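Long-range contacts in periplasmic oligopeptide-binding protein (Burkholderia pseudomallei, PDB 3ZS6), which probably captures peptides in the periplasm and hands them to an ABC transport system for import, as other oligopeptide-binding proteins of its family do: residues T296-L306 / M469-D478; N29-A40 / T149-V157. One frame throughout, in Å; residues are numbered along the deposited sequence. Where two conformers were deposited one is given.

Interaction 1 of 2, residues T296-L306 / M469-D478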
loop_
_atom_site.group_PDB
_atom_site.type_symbol
_atom_site.label_atom_id
_atom_site.label_comp_id
_atom_site.label_asym_id
_atom_site.label_seq_id
_atom_site.Cartn_x
_atom_site.Cartn_y
_atom_site.Cartn_z
ATOM N N THR A 296 -6.401 -10.083 -17.681
ATOM C CA THR A 296 -6.943 -9.133 -16.706
ATOM C C THR A 296 -8.117 -8.340 -17.294
ATOM O O THR A 296 -9.209 -8.309 -16.714
ATOM C CB THR A 296 -5.851 -8.187 -16.158
ATOM O OG1 THR A 296 -5.384 -7.322 -17.199
ATOM C CG2 THR A 296 -4.665 -9.007 -15.612
ATOM N N GLN A 297 -7.883 -7.704 -18.439
ATOM C CA GLN A 297 -8.946 -7.081 -19.243
ATOM C C GLN A 297 -9.696 -5.938 -18.565
ATOM O O GLN A 297 -10.814 -5.587 -18.969
ATOM C CB GLN A 297 -9.950 -8.137 -19.719
ATOM C CG GLN A 297 -9.315 -9.252 -20.531
ATOM C CD GLN A 297 -10.341 -10.068 -21.294
ATOM O OE1 GLN A 297 -11.271 -10.621 -20.715
ATOM N NE2 GLN A 297 -10.183 -10.130 -22.605
ATOM N N ALA A 298 -9.094 -5.344 -17.547
ATOM C CA ALA A 298 -9.760 -4.258 -16.850
ATOM C C ALA A 298 -9.036 -2.929 -17.061
ATOM O O ALA A 298 -9.140 -2.020 -16.240
ATOM C CB ALA A 298 -9.907 -4.587 -15.365
ATOM N N GLY A 299 -8.313 -2.825 -18.174
ATOM C CA GLY A 299 -7.583 -1.615 -18.506
ATOM C C GLY A 299 -6.163 -1.530 -17.960
ATOM O O GLY A 299 -5.492 -0.509 -18.130
ATOM N N GLU A 300 -5.699 -2.591 -17.305
ATOM C CA GLU A 300 -4.348 -2.601 -16.739
ATOM C C GLU A 300 -3.296 -2.289 -17.807
ATOM O O GLU A 300 -3.403 -2.745 -18.940
ATOM C CB GLU A 300 -4.041 -3.948 -16.078
ATOM C CG GLU A 300 -4.835 -4.211 -14.807
ATOM C CD GLU A 300 -6.171 -4.881 -15.064
ATOM O OE1 GLU A 300 -6.523 -5.094 -16.247
ATOM O OE2 GLU A 300 -6.869 -5.199 -14.076
ATOM N N VAL A 301 -2.276 -1.522 -17.433
ATOM C CA VAL A 301 -1.235 -1.107 -18.375
ATOM C C VAL A 301 0.095 -1.825 -18.109
ATOM O O VAL A 301 0.599 -1.802 -16.989
ATOM C CB VAL A 301 -1.004 0.422 -18.297
ATOM C CG1 VAL A 301 0.154 0.839 -19.203
ATOM C CG2 VAL A 301 -2.281 1.170 -18.667
ATOM N N PRO A 302 0.674 -2.458 -19.141
ATOM C CA PRO A 302 1.958 -3.140 -18.928
ATOM C C PRO A 302 2.976 -2.247 -18.223
ATOM O O PRO A 302 3.064 -1.054 -18.517
ATOM C CB PRO A 302 2.409 -3.482 -20.353
ATOM C CG PRO A 302 1.110 -3.673 -21.100
ATOM C CD PRO A 302 0.197 -2.598 -20.530
ATOM N N MET A 303 3.707 -2.813 -17.265
ATOM C CA MET A 303 4.751 -2.071 -16.558
ATOM C C MET A 303 6.052 -2.868 -16.491
ATOM O O MET A 303 6.031 -4.100 -16.417
ATOM C CB MET A 303 4.301 -1.674 -15.147
ATOM C CG MET A 303 3.328 -0.501 -15.111
ATOM S SD MET A 303 2.908 0.060 -13.441
ATOM C CE MET A 303 4.479 0.728 -12.867
ATOM N N TYR A 304 7.175 -2.152 -16.494
ATOM C CA TYR A 304 8.502 -2.763 -16.483
ATOM C C TYR A 304 9.324 -2.320 -15.276
ATOM O O TYR A 304 10.350 -2.919 -14.960
ATOM C CB TYR A 304 9.238 -2.429 -17.788
ATOM C CG TYR A 304 8.429 -2.860 -18.981
ATOM C CD1 TYR A 304 8.490 -4.167 -19.441
ATOM C CD2 TYR A 304 7.556 -1.979 -19.609
ATOM C CE1 TYR A 304 7.730 -4.582 -20.517
ATOM C CE2 TYR A 304 6.789 -2.385 -20.689
ATOM C CZ TYR A 304 6.883 -3.686 -21.134
ATOM O OH TYR A 304 6.119 -4.104 -22.190
ATOM N N GLY A 305 8.869 -1.259 -14.616
ATOM C CA GLY A 305 9.487 -0.783 -13.394
ATOM C C GLY A 305 8.433 -0.535 -12.324
ATOM O O GLY A 305 7.279 -0.965 -12.468
ATOM N N LEU A 306 8.826 0.149 -11.253
ATOM C CA LEU A 306 7.941 0.391 -10.111
ATOM C C LEU A 306 7.083 1.649 -10.250
ATOM O O LEU A 306 5.995 1.720 -9.684
ATOM C CB LEU A 306 8.751 0.472 -8.810
ATOM C CG LEU A 306 9.544 -0.772 -8.387
ATOM C CD1 LEU A 306 10.382 -0.476 -7.135
ATOM C CD2 LEU A 306 8.615 -1.962 -8.155
ATOM N N MET A 469 12.901 -7.090 -8.784
ATOM C CA MET A 469 11.605 -7.766 -8.806
ATOM C C MET A 469 11.069 -7.727 -10.237
ATOM O O MET A 469 11.743 -7.226 -11.133
ATOM C CB MET A 469 10.606 -7.108 -7.840
ATOM C CG MET A 469 10.420 -5.602 -8.047
ATOM S SD MET A 469 11.492 -4.580 -6.993
ATOM C CE MET A 469 10.632 -4.702 -5.410
ATOM N N VAL A 470 9.862 -8.244 -10.456
ATOM C CA VAL A 470 9.308 -8.299 -11.806
ATOM C C VAL A 470 7.977 -7.574 -11.921
ATOM O O VAL A 470 6.915 -8.168 -11.691
ATOM C CB VAL A 470 9.100 -9.756 -12.278
ATOM C CG1 VAL A 470 8.583 -9.783 -13.709
ATOM C CG2 VAL A 470 10.399 -10.563 -12.136
ATOM N N PRO A 471 8.027 -6.285 -12.284
ATOM C CA PRO A 471 6.800 -5.517 -12.503
ATOM C C PRO A 471 5.993 -6.106 -13.647
ATOM O O PRO A 471 6.577 -6.508 -14.656
ATOM C CB PRO A 471 7.326 -4.130 -12.891
ATOM C CG PRO A 471 8.669 -4.052 -12.211
ATOM C CD PRO A 471 9.233 -5.440 -12.363
ATOM N N LEU A 472 4.669 -6.139 -13.494
ATOM C CA LEU A 472 3.791 -6.719 -14.503
ATOM C C LEU A 472 2.854 -5.687 -15.134
ATOM O O LEU A 472 2.803 -5.558 -16.355
ATOM C CB LEU A 472 2.967 -7.873 -13.909
ATOM C CG LEU A 472 3.775 -9.102 -13.483
ATOM C CD1 LEU A 472 2.875 -10.165 -12.860
ATOM C CD2 LEU A 472 4.555 -9.666 -14.678
ATOM N N PHE A 473 2.097 -4.970 -14.306
ATOM C CA PHE A 473 1.200 -3.949 -14.824
ATOM C C PHE A 473 0.754 -2.971 -13.752
ATOM O O PHE A 473 0.956 -3.195 -12.552
ATOM C CB PHE A 473 -0.024 -4.587 -15.504
ATOM C CG PHE A 473 -0.761 -5.555 -14.633
ATOM C CD1 PHE A 473 -1.659 -5.099 -13.680
ATOM C CD2 PHE A 473 -0.554 -6.927 -14.761
ATOM C CE1 PHE A 473 -2.344 -5.988 -12.863
ATOM C CE2 PHE A 473 -1.238 -7.825 -13.947
ATOM C CZ PHE A 473 -2.131 -7.353 -12.990
ATOM N N GLN A 474 0.154 -1.874 -14.198
ATOM C CA GLN A 474 -0.414 -0.894 -13.293
ATOM C C GLN A 474 -1.807 -1.350 -12.892
ATOM O O GLN A 474 -2.609 -1.712 -13.751
ATOM C CB GLN A 474 -0.490 0.475 -13.977
ATOM C CG GLN A 474 -1.029 1.590 -13.077
ATOM C CD GLN A 474 -0.949 2.947 -13.752
ATOM O OE1 GLN A 474 -0.457 3.062 -14.875
ATOM N NE2 GLN A 474 -1.429 3.981 -13.067
ATOM N N TYR A 475 -2.090 -1.346 -11.590
ATOM C CA TYR A 475 -3.419 -1.712 -11.093
ATOM C C TYR A 475 -4.529 -0.873 -11.719
ATOM O O TYR A 475 -4.372 0.329 -11.925
ATOM C CB TYR A 475 -3.515 -1.535 -9.574
ATOM C CG TYR A 475 -3.049 -2.718 -8.758
ATOM C CD1 TYR A 475 -1.726 -2.824 -8.350
ATOM C CD2 TYR A 475 -3.940 -3.717 -8.372
ATOM C CE1 TYR A 475 -1.293 -3.894 -7.581
ATOM C CE2 TYR A 475 -3.516 -4.796 -7.607
ATOM C CZ TYR A 475 -2.190 -4.877 -7.217
ATOM O OH TYR A 475 -1.758 -5.941 -6.458
ATOM N N SER A 476 -5.649 -1.526 -12.003
ATOM C CA SER A 476 -6.880 -0.852 -12.395
ATOM C C SER A 476 -7.736 -0.607 -11.149
ATOM O O SER A 476 -7.825 -1.469 -10.278
ATOM C CB SER A 476 -7.646 -1.712 -13.397
ATOM O OG SER A 476 -9.002 -1.319 -13.486
ATOM N N ALA A 477 -8.359 0.569 -11.074
ATOM C CA ALA A 477 -9.172 0.964 -9.923
ATOM C C ALA A 477 -10.620 0.472 -10.024
ATOM O O ALA A 477 -11.440 0.720 -9.127
ATOM C CB ALA A 477 -9.156 2.491 -9.781
ATOM N N ASP A 478 -10.927 -0.206 -11.126
ATOM C CA ASP A 478 -12.278 -0.670 -11.420
ATOM C C ASP A 478 -12.904 -1.440 -10.267
ATOM O O ASP A 478 -12.343 -2.424 -9.784
ATOM C CB ASP A 478 -12.283 -1.550 -12.676
ATOM C CG ASP A 478 -11.985 -0.767 -13.945
ATOM O OD1 ASP A 478 -11.506 0.380 -13.846
ATOM O OD2 ASP A 478 -12.209 -1.316 -15.043
HETATM O O HOH W 1 -5.917 -4.338 -11.735
#
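E300 and F473 lie side by side and point the same way, the glutamate's CG 3.5 Å from CD1 of the ring. T296 and F473 extend from opposite directions, T296 CG2 lying 4.0 Å from F473 CE2, obliquely to the ring. The E300 chain bends at its second torsion (chi2 88°), which turns the carboxylate back over its own loop: OE1 takes bonds from T296 OG1, above the carboxylate plane, and from A298 N on the syn side. OE2 reaches S476 N through a water, and these partners probably limit the group's rotation. Beside it S476 OG donates to A298 O (2.8 Å) while accepting from D478 N, an ST turn. Further along, two backbone bonds, Q474 N to V301 O and M303 N to L472 O, tie the segments, and M303 SD reaches 3.4 Å from Q474 N. P471 sets CB 3.2 Å from G305 O and CG against Y304 O. The short, weakly bonded strand 301-302 pairs antiparallel with strand 470-480, whose bulge at L472 and F473 faces Y262 of strand 260-266, on which F473 stacks; helix 288-296 packs on E300 and P302, and strand 253-258 on V301 and Q474.

Interaction 2 of 2, residues N29-A40 / T149-V157; sequences NTIGLDLFEGLA and TAMAPLTPV
T149 sets its side chain across that of L39, the two crossing at about a right angle, with T149 CG2 4.0 Å from L39 CD1. Its hydroxyl is bonded to P146 O of the preceding helix 145-148, while its carbonyl shares a water with L39 N and L154 O. A150 follows, CB 4.3 Å from A40 CB, and its CA makes a CA-H...O contact with A40 O. The carbonyl of A150 lies against the branched end of L33, with CD2 3.4 Å from the oxygen.

At A152 comes the direct hydrogen bond between the segments: its N donates to N29 OD1 over 3.0 Å, with an N-H...O angle of 155° and the donor tilted 22° from the amide's carbonyl plane. N29 ND2 is held by S25 O, so both ends of the amide are engaged and its rotation is probably fixed. P153 adds CD beside the same oxygen. Next, T155 closes the short 3-10 segment on itself. With OG1 between its backbone N and carbonyl carbon (chi1 59°), the hydroxyl bonds A152 O in that carbonyl's plane, at 2.7 Å, and CG2 is left to meet G38 N and L33. F36 crosses T155 at about a right angle, its CB 3.6 Å from OG1. P156 then presses CD on E37 O, and its own carbonyl lies near F36 CD2.

The loop between helices 145-148 and 159-165 is thereby seated on helix 26-35 and on the start of strand 40-42, an outermost strand of an antiparallel five-stranded sheet. The protein has the periplasmic binding fold of the family 5 solute-binding proteins, and the junction borders its ligand site: N29 also packs on an acidic side chain of the bound peptide.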
loop_
_atom_site.group_PDB
_atom_site.type_symbol
_atom_site.label_atom_id
_atom_site.label_comp_id
_atom_site.label_asym_id
_atom_site.label_seq_id
_atom_site.Cartn_x
_atom_site.Cartn_y
_atom_site.Cartn_z
ATOM N N ASN A 29 -5.134 -0.112 6.174
ATOM C CA ASN A 29 -5.287 1.340 6.114
ATOM C C ASN A 29 -6.738 1.785 5.917
ATOM O O ASN A 29 -7.182 2.730 6.556
ATOM C CB ASN A 29 -4.396 1.947 5.026
ATOM C CG ASN A 29 -2.964 2.096 5.477
ATOM O OD1 ASN A 29 -2.559 3.158 5.971
ATOM N ND2 ASN A 29 -2.175 1.037 5.298
ATOM N N THR A 30 -7.468 1.104 5.036
ATOM C CA THR A 30 -8.869 1.465 4.780
ATOM C C THR A 30 -9.716 1.291 6.040
ATOM O O THR A 30 -10.429 2.208 6.457
ATOM C CB THR A 30 -9.487 0.628 3.648
ATOM O OG1 THR A 30 -8.732 0.810 2.439
ATOM C CG2 THR A 30 -10.934 1.052 3.414
ATOM N N ILE A 31 -9.639 0.113 6.650
ATOM C CA ILE A 31 -10.331 -0.120 7.918
ATOM C C ILE A 31 -9.816 0.783 9.055
ATOM O O ILE A 31 -10.603 1.426 9.738
ATOM C CB ILE A 31 -10.255 -1.590 8.337
ATOM C CG1 ILE A 31 -10.991 -2.455 7.312
ATOM C CG2 ILE A 31 -10.873 -1.791 9.727
ATOM C CD1 ILE A 31 -10.881 -3.950 7.570
ATOM N N GLY A 32 -8.500 0.840 9.244
ATOM C CA GLY A 32 -7.919 1.610 10.335
ATOM C C GLY A 32 -8.202 3.108 10.299
ATOM O O GLY A 32 -8.287 3.767 11.353
ATOM N N LEU A 33 -8.347 3.661 9.095
ATOM C CA LEU A 33 -8.572 5.102 8.960
ATOM C C LEU A 33 -10.035 5.495 9.179
ATOM O O LEU A 33 -10.349 6.669 9.362
ATOM C CB LEU A 33 -8.048 5.624 7.621
ATOM C CG LEU A 33 -6.521 5.651 7.476
ATOM C CD1 LEU A 33 -6.124 5.955 6.039
ATOM C CD2 LEU A 33 -5.862 6.661 8.439
ATOM N N ASP A 34 -10.931 4.513 9.160
ATOM C CA ASP A 34 -12.291 4.729 9.652
ATOM C C ASP A 34 -12.279 4.779 11.195
ATOM O O ASP A 34 -13.091 5.472 11.802
ATOM C CB ASP A 34 -13.232 3.606 9.188
ATOM C CG ASP A 34 -13.690 3.760 7.740
ATOM O OD1 ASP A 34 -13.397 4.791 7.084
ATOM O OD2 ASP A 34 -14.374 2.834 7.264
ATOM N N LEU A 35 -11.354 4.047 11.824
ATOM C CA LEU A 35 -11.287 3.966 13.298
ATOM C C LEU A 35 -10.384 5.016 13.966
ATOM O O LEU A 35 -10.616 5.397 15.121
ATOM C CB LEU A 35 -10.838 2.570 13.742
ATOM C CG LEU A 35 -11.769 1.401 13.398
ATOM C CD1 LEU A 35 -11.067 0.071 13.649
ATOM C CD2 LEU A 35 -13.087 1.487 14.195
ATOM N N PHE A 36 -9.359 5.468 13.242
ATOM C CA PHE A 36 -8.380 6.420 13.771
ATOM C C PHE A 36 -8.214 7.605 12.828
ATOM O O PHE A 36 -8.363 7.472 11.614
ATOM C CB PHE A 36 -7.004 5.767 13.952
ATOM C CG PHE A 36 -6.970 4.652 14.964
ATOM C CD1 PHE A 36 -7.295 3.352 14.598
ATOM C CD2 PHE A 36 -6.585 4.903 16.275
ATOM C CE1 PHE A 36 -7.245 2.312 15.523
ATOM C CE2 PHE A 36 -6.537 3.876 17.213
ATOM C CZ PHE A 36 -6.866 2.578 16.838
ATOM N N GLU A 37 -7.886 8.760 13.393
ATOM C CA GLU A 37 -7.668 9.964 12.602
ATOM C C GLU A 37 -6.311 10.558 12.914
ATOM O O GLU A 37 -5.993 10.809 14.076
ATOM C CB GLU A 37 -8.743 11.007 12.918
ATOM C CG GLU A 37 -8.591 12.310 12.125
ATOM C CD GLU A 37 -9.631 13.339 12.518
ATOM O OE1 GLU A 37 -9.705 13.684 13.719
ATOM O OE2 GLU A 37 -10.385 13.785 11.628
ATOM N N GLY A 38 -5.512 10.787 11.876
ATOM C CA GLY A 38 -4.190 11.363 12.042
ATOM C C GLY A 38 -4.229 12.880 11.998
ATOM O O GLY A 38 -5.307 13.481 12.053
ATOM N N LEU A 39 -3.055 13.500 11.890
ATOM C CA LEU A 39 -2.961 14.958 11.760
ATOM C C LEU A 39 -3.806 15.457 10.586
ATOM O O LEU A 39 -4.507 16.476 10.687
ATOM C CB LEU A 39 -1.499 15.386 11.589
ATOM C CG LEU A 39 -0.585 15.095 12.793
ATOM C CD1 LEU A 39 0.911 15.324 12.482
ATOM C CD2 LEU A 39 -1.014 15.911 14.015
ATOM N N ALA A 40 -3.734 14.718 9.481
ATOM C CA ALA A 40 -4.478 15.028 8.268
ATOM C C ALA A 40 -5.268 13.803 7.794
ATOM O O ALA A 40 -5.068 12.695 8.297
ATOM C CB ALA A 40 -3.520 15.496 7.177
ATOM N N THR A 149 1.187 11.985 6.961
ATOM C CA THR A 149 0.508 11.960 8.253
ATOM C C THR A 149 -0.954 11.527 8.124
ATOM O O THR A 149 -1.629 11.306 9.128
ATOM C CB THR A 149 0.554 13.354 8.947
ATOM O OG1 THR A 149 -0.363 14.245 8.296
ATOM C CG2 THR A 149 1.956 13.943 8.883
ATOM N N ALA A 150 -1.448 11.409 6.894
ATOM C CA ALA A 150 -2.816 10.940 6.672
ATOM C C ALA A 150 -2.934 9.407 6.636
ATOM O O ALA A 150 -4.039 8.870 6.575
ATOM C CB ALA A 150 -3.403 11.558 5.393
ATOM N N MET A 151 -1.811 8.696 6.681
ATOM C CA MET A 151 -1.810 7.231 6.626
ATOM C C MET A 151 -1.962 6.594 8.013
ATOM O O MET A 151 -1.614 7.202 9.023
ATOM C CB MET A 151 -0.523 6.729 5.957
ATOM C CG MET A 151 -0.456 6.974 4.444
ATOM S SD MET A 151 -1.822 6.198 3.523
ATOM C CE MET A 151 -2.974 7.550 3.383
ATOM N N ALA A 152 -2.426 5.350 8.046
ATOM C CA ALA A 152 -2.745 4.694 9.314
ATOM C C ALA A 152 -1.600 4.580 10.323
ATOM O O ALA A 152 -1.813 4.780 11.517
ATOM C CB ALA A 152 -3.406 3.335 9.070
ATOM N N PRO A 153 -0.382 4.266 9.857
ATOM C CA PRO A 153 0.646 4.064 10.882
ATOM C C PRO A 153 1.053 5.355 11.602
ATOM O O PRO A 153 1.704 5.259 12.641
ATOM C CB PRO A 153 1.827 3.479 10.096
ATOM C CG PRO A 153 1.199 2.902 8.834
ATOM C CD PRO A 153 0.093 3.886 8.516
ATOM N N LEU A 154 0.688 6.527 11.084
ATOM C CA LEU A 154 1.002 7.772 11.797
ATOM C C LEU A 154 -0.172 8.330 12.614
ATOM O O LEU A 154 -0.062 9.407 13.213
ATOM C CB LEU A 154 1.603 8.836 10.859
ATOM C CG LEU A 154 2.949 8.436 10.214
ATOM C CD1 LEU A 154 3.471 9.519 9.267
ATOM C CD2 LEU A 154 4.004 8.119 11.273
ATOM N N THR A 155 -1.283 7.598 12.658
ATOM C CA THR A 155 -2.372 7.969 13.563
ATOM C C THR A 155 -1.951 7.838 15.033
ATOM O O THR A 155 -1.019 7.093 15.362
ATOM C CB THR A 155 -3.655 7.150 13.321
ATOM O OG1 THR A 155 -3.387 5.752 13.502
ATOM C CG2 THR A 155 -4.189 7.398 11.911
ATOM N N PRO A 156 -2.640 8.565 15.926
ATOM C CA PRO A 156 -2.241 8.524 17.336
ATOM C C PRO A 156 -2.723 7.246 17.997
ATOM O O PRO A 156 -3.643 6.595 17.497
ATOM C CB PRO A 156 -2.949 9.744 17.939
ATOM C CG PRO A 156 -4.164 9.936 17.077
ATOM C CD PRO A 156 -3.773 9.480 15.683
ATOM N N VAL A 157 -2.070 6.889 19.095
ATOM C CA VAL A 157 -2.440 5.731 19.896
ATOM C C VAL A 157 -2.566 6.125 21.364
ATOM O O VAL A 157 -1.805 6.959 21.849
ATOM C CB VAL A 157 -1.390 4.620 19.768
ATOM C CG1 VAL A 157 -1.726 3.467 20.688
ATOM C CG2 VAL A 157 -1.302 4.157 18.318
HETATM O O HOH W 2 -5.817 10.330 9.115
HETATM O O HOH W 3 -0.651 11.771 11.682
#

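How the interactions relate
Interactions 1 and 2 each have one residue against the bound peptide. In interaction 2 this is N29, which packs on an acidic side chain of the peptide and also takes part in the contact itself. In interaction 1 it is Y475, which packs on an apolar side chain; it makes no contact across the two segments but is carried by the strand that does. The centres are 27 Å apart, on opposite sides of the chain's centre, and the nearest atoms stay about 12 Å from each other. Along the sequence they come in series, interaction 2 closing before interaction 1 opens. Peptide contacts from two such separated places are consistent with a ligand held in a cleft between them.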